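Local coordinates for Two-component system sensor histidine kinase (PDB 3OTT), which is probably the extracellular saccharide-sensing part of a histidine kinase receptor that passes its signal on by phosphorelay to control transcription, at residues N194-W206 / S233-L245. Residues are numbered along the deposited sequence; the frame is centred on the assembly and turned at random.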
loop_
_atom_site.group_PDB
_atom_site.type_symbol
_atom_site.label_atom_id
_atom_site.label_comp_id
_atom_site.label_asym_id
_atom_site.label_seq_id
_atom_site.Cartn_x
_atom_site.Cartn_y
_atom_site.Cartn_z
ATOM N N ASN B 194 -32.753 -2.880 -8.769
ATOM C CA ASN B 194 -32.225 -1.788 -9.580
ATOM C C ASN B 194 -30.831 -1.411 -9.209
ATOM O O ASN B 194 -30.114 -0.780 -10.026
ATOM C CB ASN B 194 -32.987 -0.475 -9.363
ATOM C CG ASN B 194 -34.455 -0.590 -9.556
ATOM O OD1 ASN B 194 -34.932 -1.102 -10.577
ATOM N ND2 ASN B 194 -35.211 -0.085 -8.573
ATOM N N SER B 195 -30.423 -1.696 -7.970
ATOM C CA SER B 195 -29.173 -1.053 -7.512
ATOM C C SER B 195 -28.486 -1.804 -6.378
ATOM O O SER B 195 -29.194 -2.349 -5.495
ATOM C CB SER B 195 -29.483 0.382 -7.044
ATOM O OG SER B 195 -28.278 1.037 -6.764
ATOM N N LEU B 196 -27.141 -1.812 -6.419
ATOM C CA LEU B 196 -26.306 -2.572 -5.519
ATOM C C LEU B 196 -25.124 -1.750 -5.112
ATOM O O LEU B 196 -24.568 -1.047 -5.940
ATOM C CB LEU B 196 -25.788 -3.873 -6.187
ATOM C CG LEU B 196 -26.805 -4.956 -6.560
ATOM C CD1 LEU B 196 -26.116 -6.189 -7.267
ATOM C CD2 LEU B 196 -27.565 -5.371 -5.331
ATOM N N LEU B 197 -24.711 -1.869 -3.865
ATOM C CA LEU B 197 -23.578 -1.099 -3.384
ATOM C C LEU B 197 -22.893 -1.814 -2.230
ATOM O O LEU B 197 -23.532 -2.191 -1.201
ATOM C CB LEU B 197 -23.992 0.313 -2.933
ATOM C CG LEU B 197 -22.833 1.208 -2.417
ATOM C CD1 LEU B 197 -21.916 1.774 -3.522
ATOM C CD2 LEU B 197 -23.341 2.345 -1.535
ATOM N N GLU B 198 -21.592 -1.975 -2.375
ATOM C CA GLU B 198 -20.811 -2.560 -1.315
ATOM C C GLU B 198 -20.480 -1.502 -0.300
ATOM O O GLU B 198 -20.166 -0.393 -0.662
ATOM C CB GLU B 198 -19.525 -3.131 -1.841
ATOM C CG GLU B 198 -18.688 -3.783 -0.721
ATOM C CD GLU B 198 -17.283 -4.199 -1.153
ATOM O OE1 GLU B 198 -16.673 -3.554 -2.083
ATOM O OE2 GLU B 198 -16.787 -5.163 -0.530
ATOM N N ASP B 199 -20.511 -1.875 0.986
ATOM C CA ASP B 199 -20.182 -0.981 2.101
ATOM C C ASP B 199 -19.212 -1.731 3.014
ATOM O O ASP B 199 -19.655 -2.530 3.831
ATOM C CB ASP B 199 -21.480 -0.699 2.895
ATOM C CG ASP B 199 -21.307 0.354 3.992
ATOM O OD1 ASP B 199 -20.168 0.601 4.415
ATOM O OD2 ASP B 199 -22.322 0.970 4.410
ATOM N N THR B 200 -17.908 -1.452 2.906
ATOM C CA THR B 200 -16.843 -2.147 3.693
ATOM C C THR B 200 -16.836 -1.770 5.170
ATOM O O THR B 200 -16.339 -2.518 6.008
ATOM C CB THR B 200 -15.457 -1.919 3.093
ATOM O OG1 THR B 200 -15.243 -0.513 2.905
ATOM C CG2 THR B 200 -15.399 -2.555 1.730
ATOM N N THR B 201 -17.395 -0.620 5.511
ATOM C CA THR B 201 -17.454 -0.193 6.905
ATOM C C THR B 201 -18.602 -0.876 7.628
ATOM O O THR B 201 -18.426 -1.295 8.727
ATOM C CB THR B 201 -17.630 1.312 7.031
ATOM O OG1 THR B 201 -16.527 1.926 6.405
ATOM C CG2 THR B 201 -17.659 1.762 8.530
ATOM N N ARG B 202 -19.775 -1.007 7.019
ATOM C CA ARG B 202 -20.841 -1.810 7.632
ATOM C C ARG B 202 -20.695 -3.290 7.299
ATOM O O ARG B 202 -21.398 -4.125 7.883
ATOM C CB ARG B 202 -22.222 -1.296 7.216
ATOM C CG ARG B 202 -22.605 0.120 7.857
ATOM C CD ARG B 202 -23.953 0.683 7.364
ATOM N NE ARG B 202 -24.086 2.090 7.805
ATOM C CZ ARG B 202 -23.688 3.185 7.129
ATOM N NH1 ARG B 202 -23.155 3.110 5.912
ATOM N NH2 ARG B 202 -23.895 4.386 7.652
ATOM N N GLN B 203 -19.798 -3.623 6.370
ATOM C CA GLN B 203 -19.637 -5.017 5.896
ATOM C C GLN B 203 -20.921 -5.667 5.353
ATOM O O GLN B 203 -21.266 -6.810 5.741
ATOM C CB GLN B 203 -18.979 -5.868 6.965
ATOM C CG GLN B 203 -17.601 -5.226 7.387
ATOM C CD GLN B 203 -16.882 -6.035 8.400
ATOM O OE1 GLN B 203 -17.459 -6.464 9.439
ATOM N NE2 GLN B 203 -15.615 -6.311 8.109
ATOM N N CYS B 204 -21.626 -4.931 4.490
ATOM C CA CYS B 204 -22.843 -5.423 3.863
ATOM C C CYS B 204 -22.820 -5.064 2.394
ATOM O O CYS B 204 -22.019 -4.262 1.926
ATOM C CB CYS B 204 -24.110 -4.803 4.528
ATOM S SG CYS B 204 -24.182 -2.946 4.417
ATOM N N VAL B 205 -23.773 -5.629 1.690
ATOM C CA VAL B 205 -24.158 -5.148 0.382
ATOM C C VAL B 205 -25.527 -4.541 0.526
ATOM O O VAL B 205 -26.443 -5.222 0.898
ATOM C CB VAL B 205 -24.240 -6.295 -0.595
ATOM C CG1 VAL B 205 -24.681 -5.800 -1.985
ATOM C CG2 VAL B 205 -22.884 -6.972 -0.698
ATOM N N TRP B 206 -25.662 -3.244 0.225
ATOM C CA TRP B 206 -26.948 -2.598 0.042
ATOM C C TRP B 206 -27.630 -2.927 -1.258
ATOM O O TRP B 206 -26.969 -3.033 -2.277
ATOM C CB TRP B 206 -26.743 -1.127 0.083
ATOM C CG TRP B 206 -26.223 -0.603 1.356
ATOM C CD1 TRP B 206 -24.923 -0.312 1.677
ATOM C CD2 TRP B 206 -27.021 -0.205 2.464
ATOM N NE1 TRP B 206 -24.863 0.216 2.950
ATOM C CE2 TRP B 206 -26.147 0.318 3.443
ATOM C CE3 TRP B 206 -28.413 -0.220 2.714
ATOM C CZ2 TRP B 206 -26.604 0.821 4.654
ATOM C CZ3 TRP B 206 -28.885 0.293 3.960
ATOM C CH2 TRP B 206 -27.972 0.799 4.898
ATOM N N SER B 233 -39.187 3.651 -5.534
ATOM C CA SER B 233 -38.178 2.642 -5.822
ATOM C C SER B 233 -36.815 3.265 -5.643
ATOM O O SER B 233 -36.628 4.460 -5.867
ATOM C CB SER B 233 -38.302 2.108 -7.237
ATOM O OG SER B 233 -38.409 3.201 -8.107
ATOM N N ILE B 234 -35.874 2.456 -5.190
ATOM C CA ILE B 234 -34.534 2.893 -5.071
ATOM C C ILE B 234 -33.851 2.681 -6.405
ATOM O O ILE B 234 -33.782 1.546 -6.894
ATOM C CB ILE B 234 -33.801 2.109 -4.025
ATOM C CG1 ILE B 234 -34.507 2.232 -2.677
ATOM C CG2 ILE B 234 -32.330 2.605 -3.900
ATOM C CD1 ILE B 234 -34.170 3.410 -1.973
ATOM N N LYS B 235 -33.342 3.760 -6.989
ATOM C CA LYS B 235 -32.686 3.719 -8.313
ATOM C C LYS B 235 -31.164 3.769 -8.252
ATOM O O LYS B 235 -30.477 3.351 -9.185
ATOM C CB LYS B 235 -33.164 4.897 -9.163
ATOM C CG LYS B 235 -34.655 5.039 -9.182
ATOM C CD LYS B 235 -35.153 5.844 -10.383
ATOM C CE LYS B 235 -36.607 5.464 -10.777
ATOM N NZ LYS B 235 -36.907 3.952 -10.854
ATOM N N SER B 236 -30.614 4.328 -7.188
ATOM C CA SER B 236 -29.163 4.505 -7.150
ATOM C C SER B 236 -28.678 4.603 -5.724
ATOM O O SER B 236 -29.419 5.006 -4.853
ATOM C CB SER B 236 -28.793 5.802 -7.899
ATOM O OG SER B 236 -29.660 6.869 -7.458
ATOM N N LEU B 237 -27.414 4.284 -5.489
ATOM C CA LEU B 237 -26.892 4.185 -4.105
ATOM C C LEU B 237 -25.457 4.638 -4.203
ATOM O O LEU B 237 -24.803 4.311 -5.183
ATOM C CB LEU B 237 -26.927 2.741 -3.579
ATOM C CG LEU B 237 -28.281 1.995 -3.470
ATOM C CD1 LEU B 237 -28.198 0.440 -3.317
ATOM C CD2 LEU B 237 -29.141 2.568 -2.275
ATOM N N ALA B 238 -24.997 5.374 -3.186
ATOM C CA ALA B 238 -23.594 5.735 -2.955
ATOM C C ALA B 238 -23.413 5.982 -1.453
ATOM O O ALA B 238 -24.397 6.237 -0.717
ATOM C CB ALA B 238 -23.230 7.073 -3.720
ATOM N N LEU B 239 -22.162 6.011 -1.043
ATOM C CA LEU B 239 -21.742 6.430 0.289
ATOM C C LEU B 239 -20.994 7.753 0.255
ATOM O O LEU B 239 -20.100 7.933 -0.602
ATOM C CB LEU B 239 -20.731 5.414 0.876
ATOM C CG LEU B 239 -21.344 4.007 1.112
ATOM C CD1 LEU B 239 -20.193 2.988 1.236
ATOM C CD2 LEU B 239 -22.263 4.000 2.354
ATOM N N ASP B 240 -21.257 8.616 1.230
ATOM C CA ASP B 240 -20.651 9.887 1.223
ATOM C C ASP B 240 -19.377 9.919 2.057
ATOM O O ASP B 240 -18.943 8.886 2.579
ATOM C CB ASP B 240 -21.668 10.985 1.534
ATOM C CG ASP B 240 -22.054 11.052 3.015
ATOM O OD1 ASP B 240 -21.418 10.403 3.890
ATOM O OD2 ASP B 240 -23.020 11.777 3.268
ATOM N N GLY B 241 -18.746 11.081 2.159
ATOM C CA GLY B 241 -17.457 11.168 2.856
ATOM C C GLY B 241 -17.554 10.851 4.355
ATOM O O GLY B 241 -16.576 10.421 4.970
ATOM N N ASN B 242 -18.731 11.101 4.928
ATOM C CA ASN B 242 -19.067 10.718 6.291
ATOM C C ASN B 242 -19.395 9.199 6.480
ATOM O O ASN B 242 -19.638 8.789 7.584
ATOM C CB ASN B 242 -20.258 11.577 6.762
ATOM C CG ASN B 242 -19.971 13.119 6.685
ATOM O OD1 ASN B 242 -18.807 13.568 6.737
ATOM N ND2 ASN B 242 -21.047 13.925 6.547
ATOM N N GLY B 243 -19.407 8.383 5.424
ATOM C CA GLY B 243 -19.853 7.000 5.544
ATOM C C GLY B 243 -21.387 6.828 5.586
ATOM O O GLY B 243 -21.905 5.733 5.814
ATOM N N ASP B 244 -22.130 7.900 5.340
ATOM C CA ASP B 244 -23.554 7.768 5.195
ATOM C C ASP B 244 -23.981 7.219 3.857
ATOM O O ASP B 244 -23.379 7.527 2.815
ATOM C CB ASP B 244 -24.208 9.090 5.444
ATOM C CG ASP B 244 -24.072 9.502 6.898
ATOM O OD1 ASP B 244 -23.831 8.618 7.774
ATOM O OD2 ASP B 244 -24.240 10.701 7.171
ATOM N N LEU B 245 -25.066 6.441 3.907
ATOM C CA LEU B 245 -25.612 5.850 2.738
ATOM C C LEU B 245 -26.614 6.779 2.100
ATOM O O LEU B 245 -27.526 7.268 2.757
ATOM C CB LEU B 245 -26.232 4.539 3.146
ATOM C CG LEU B 245 -26.787 3.528 2.176
ATOM C CD1 LEU B 245 -28.202 3.894 1.880
ATOM C CD2 LEU B 245 -25.911 3.227 0.938
HETATM O O HOH W 1 -25.920 2.678 -7.899
#
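Leu245 lies over one face of the Trp206 ring. Its CG sits 3.6 Å from the centroid of the six-membered ring, a CH-pi contact. Cys204 SG covers the opposite face, offset toward the rim. At the ring edge, NE1 gives a straight bond (179°) to Asp199 OD2, on the anti lone pair. The syn lone pair of the same oxygen takes Arg202 NH1 at 2.7 Å, a salt bridge in the guanidinium plane. The Asp199 side chain swings away from its own N (chi1 -173°), which lets OD2 meet both indole and guanidinium. Its OD1 accepts from Arg202 N in an Asx motif. Arg202 then crosses to 233-245, where NH1 (2.9 Å) and NH2 (3.0 Å) both grip Gly243 O end-on; NH2 also bonds His257 O. Leu197 CD2 touches both Leu239 CG and Leu245 CD2, each at 3.7 Å. At the far end, Asn194 ND2 bonds to Ile234 O from above the carbonyl plane, and a water joins Ser195 OG to Leu237 N. The two segments belong to successive four-stranded antiparallel blades of a beta-propeller. Paired with arginine and met by other N-H groups, buried Asp199 probably stays ionised. It holds the Trp206 edge and positions Arg202, which makes the tie to the 240-243 turn.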